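Local coordinates for AT-less polyketide synthase (Streptomyces platensis subsp. rosaceus, PDB 4TKT), which probably extends a growing polyketide chain by decarboxylative condensation, as ketosynthase domain KS6, carried by MgsF of the isomigrastatin assembly line, at residues F76-F81 / E610-T615. Numbering follows the deposited sequence.
Sequences FDPLFF and ERYWYT
P78 and Y612 meet from opposite directions, and together with the carbonyl of F76 they make the tight part of the contact. P78 CG lies 3.4 Å from Y612 OH and P78 CD 3.6 Å from Y612 CE2, an oblique approach to the phenol. The same CE2 also meets F76 O, 3.4 Å away at the ring edge and in its plane. Y612 is aimed this way because its CG stands anti to the carbonyl carbon (chi1 -62°). E610 CG comes closer still to F76 O, at 3.2 Å. F76 N donates to E610 O at 3.0 Å, a somewhat bent bond (149°) and the one backbone bond between the two segments, in a short, loosely bonded antiparallel pairing.

The looser side is polar: E610 is partly exposed, L79 exposed, and one water lies between D77 and E610. E610 extends beyond CG until OE2 accepts a weak bond from Y612 OH and a firmer one, 2.7 Å, from the water. That water also donates to D77 OD1 and accepts from L79 N, so it bridges two carboxylates whose like charges probably make direct approach unfavourable. Replacing Y612 with an alanine would probably open a gap beside P78 and leave E610 OE2 without its phenol partner.

The contact joins the C-terminal tail to the loop after strand 75-76: F76 packs on helix 93-109, whose R96 bonds Y612 O, while helix 85-89 meets both F76 and Y612, and D77 OD2 accepts a hydrogen bond from A608 N, just ahead of strand 610-611.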
loop_
_atom_site.group_PDB
_atom_site.type_symbol
_atom_site.label_atom_id
_atom_site.label_comp_id
_atom_site.label_asym_id
_atom_site.label_seq_id
_atom_site.Cartn_x
_atom_site.Cartn_y
_atom_site.Cartn_z
ATOM N N PHE A 76 6.202 -10.927 -12.874
ATOM C CA PHE A 76 6.185 -11.664 -11.615
ATOM C C PHE A 76 7.492 -12.421 -11.398
ATOM O O PHE A 76 8.181 -12.772 -12.355
ATOM C CB PHE A 76 4.996 -12.632 -11.597
ATOM C CG PHE A 76 4.763 -13.295 -10.269
ATOM C CD1 PHE A 76 4.742 -12.552 -9.100
ATOM C CD2 PHE A 76 4.541 -14.661 -10.193
ATOM C CE1 PHE A 76 4.519 -13.161 -7.880
ATOM C CE2 PHE A 76 4.313 -15.275 -8.975
ATOM C CZ PHE A 76 4.302 -14.525 -7.818
ATOM N N ASP A 77 7.827 -12.672 -10.137
ATOM C CA ASP A 77 9.043 -13.397 -9.781
ATOM C C ASP A 77 8.693 -14.676 -9.027
ATOM O O ASP A 77 8.878 -14.751 -7.815
ATOM C CB ASP A 77 9.953 -12.510 -8.929
ATOM C CG ASP A 77 11.357 -13.072 -8.773
ATOM O OD1 ASP A 77 11.576 -14.271 -9.055
ATOM O OD2 ASP A 77 12.245 -12.302 -8.350
ATOM N N PRO A 78 8.190 -15.692 -9.743
ATOM C CA PRO A 78 7.679 -16.915 -9.111
ATOM C C PRO A 78 8.726 -17.687 -8.298
ATOM O O PRO A 78 8.400 -18.203 -7.227
ATOM C CB PRO A 78 7.198 -17.749 -10.303
ATOM C CG PRO A 78 7.963 -17.227 -11.470
ATOM C CD PRO A 78 8.122 -15.763 -11.213
ATOM N N LEU A 79 9.957 -17.764 -8.792
ATOM C CA LEU A 79 11.013 -18.495 -8.092
ATOM C C LEU A 79 11.287 -17.888 -6.721
ATOM O O LEU A 79 11.610 -18.597 -5.767
ATOM C CB LEU A 79 12.295 -18.518 -8.923
ATOM C CG LEU A 79 12.567 -19.793 -9.723
ATOM C CD1 LEU A 79 11.296 -20.327 -10.353
ATOM C CD2 LEU A 79 13.609 -19.522 -10.790
ATOM N N PHE A 80 11.153 -16.571 -6.633
ATOM C CA PHE A 80 11.328 -15.867 -5.373
ATOM C C PHE A 80 10.325 -16.363 -4.334
ATOM O O PHE A 80 10.652 -16.480 -3.153
ATOM C CB PHE A 80 11.181 -14.360 -5.586
ATOM C CG PHE A 80 11.399 -13.545 -4.347
ATOM C CD1 PHE A 80 12.661 -13.084 -4.021
ATOM C CD2 PHE A 80 10.341 -13.230 -3.511
ATOM C CE1 PHE A 80 12.866 -12.330 -2.884
ATOM C CE2 PHE A 80 10.539 -12.479 -2.369
ATOM C CZ PHE A 80 11.803 -12.028 -2.056
ATOM N N PHE A 81 9.109 -16.666 -4.783
ATOM C CA PHE A 81 8.034 -17.064 -3.879
ATOM C C PHE A 81 7.816 -18.574 -3.834
ATOM O O PHE A 81 6.828 -19.046 -3.275
ATOM C CB PHE A 81 6.727 -16.372 -4.274
ATOM C CG PHE A 81 6.780 -14.878 -4.166
ATOM C CD1 PHE A 81 6.627 -14.256 -2.939
ATOM C CD2 PHE A 81 6.988 -14.097 -5.289
ATOM C CE1 PHE A 81 6.680 -12.880 -2.835
ATOM C CE2 PHE A 81 7.044 -12.719 -5.191
ATOM C CZ PHE A 81 6.889 -12.109 -3.963
ATOM N N GLU A 610 9.862 -10.870 -15.300
ATOM C CA GLU A 610 9.498 -11.757 -16.399
ATOM C C GLU A 610 7.978 -11.872 -16.513
ATOM O O GLU A 610 7.271 -11.855 -15.508
ATOM C CB GLU A 610 10.141 -13.129 -16.204
ATOM C CG GLU A 610 10.157 -13.590 -14.754
ATOM C CD GLU A 610 11.329 -14.500 -14.434
ATOM O OE1 GLU A 610 12.368 -14.394 -15.121
ATOM O OE2 GLU A 610 11.211 -15.317 -13.495
ATOM N N ARG A 611 7.486 -11.988 -17.743
ATOM C CA ARG A 611 6.055 -11.920 -18.018
ATOM C C ARG A 611 5.367 -13.284 -17.977
ATOM O O ARG A 611 5.849 -14.251 -18.564
ATOM C CB ARG A 611 5.825 -11.264 -19.383
ATOM C CG ARG A 611 6.358 -9.836 -19.481
ATOM C CD ARG A 611 6.513 -9.382 -20.930
ATOM N NE ARG A 611 5.251 -9.395 -21.665
ATOM C CZ ARG A 611 4.482 -8.326 -21.856
ATOM N NH1 ARG A 611 4.845 -7.149 -21.362
ATOM N NH2 ARG A 611 3.350 -8.432 -22.540
ATOM N N TYR A 612 4.231 -13.348 -17.287
ATOM C CA TYR A 612 3.430 -14.567 -17.223
ATOM C C TYR A 612 1.962 -14.279 -17.520
ATOM O O TYR A 612 1.373 -13.359 -16.954
ATOM C CB TYR A 612 3.568 -15.231 -15.854
ATOM C CG TYR A 612 4.979 -15.654 -15.541
ATOM C CD1 TYR A 612 5.457 -16.894 -15.944
ATOM C CD2 TYR A 612 5.841 -14.808 -14.858
ATOM C CE1 TYR A 612 6.753 -17.284 -15.667
ATOM C CE2 TYR A 612 7.135 -15.187 -14.578
ATOM C CZ TYR A 612 7.588 -16.424 -14.985
ATOM O OH TYR A 612 8.879 -16.803 -14.706
ATOM N N TRP A 613 1.377 -15.072 -18.409
ATOM C CA TRP A 613 -0.017 -14.896 -18.789
ATOM C C TRP A 613 -0.637 -16.255 -19.110
ATOM O O TRP A 613 0.077 -17.226 -19.348
ATOM C CB TRP A 613 -0.122 -13.943 -19.982
ATOM C CG TRP A 613 -1.404 -13.163 -20.037
ATOM C CD1 TRP A 613 -2.361 -13.228 -21.006
ATOM C CD2 TRP A 613 -1.866 -12.198 -19.082
ATOM N NE1 TRP A 613 -3.388 -12.363 -20.716
ATOM C CE2 TRP A 613 -3.109 -11.719 -19.540
ATOM C CE3 TRP A 613 -1.350 -11.694 -17.885
ATOM C CZ2 TRP A 613 -3.842 -10.762 -18.844
ATOM C CZ3 TRP A 613 -2.080 -10.744 -17.195
ATOM C CH2 TRP A 613 -3.311 -10.288 -17.676
ATOM N N TYR A 614 -1.963 -16.324 -19.116
ATOM C CA TYR A 614 -2.664 -17.601 -19.257
ATOM C C TYR A 614 -2.447 -18.252 -20.626
ATOM O O TYR A 614 -2.707 -19.442 -20.802
ATOM C CB TYR A 614 -4.165 -17.411 -19.005
ATOM C CG TYR A 614 -4.908 -16.842 -20.189
ATOM C CD1 TYR A 614 -4.861 -15.483 -20.474
ATOM C CD2 TYR A 614 -5.655 -17.664 -21.026
ATOM C CE1 TYR A 614 -5.533 -14.960 -21.562
ATOM C CE2 TYR A 614 -6.330 -17.151 -22.112
ATOM C CZ TYR A 614 -6.266 -15.799 -22.377
ATOM O OH TYR A 614 -6.939 -15.285 -23.460
ATOM N N THR A 615 -1.973 -17.476 -21.594
ATOM C CA THR A 615 -1.778 -17.999 -22.943
ATOM C C THR A 615 -0.415 -18.663 -23.110
ATOM O O THR A 615 -0.122 -19.228 -24.162
ATOM C CB THR A 615 -1.924 -16.894 -24.004
ATOM O OG1 THR A 615 -1.122 -15.768 -23.636
ATOM C CG2 THR A 615 -3.367 -16.453 -24.108
HETATM O O HOH W 1 11.226 -16.130 -10.878
#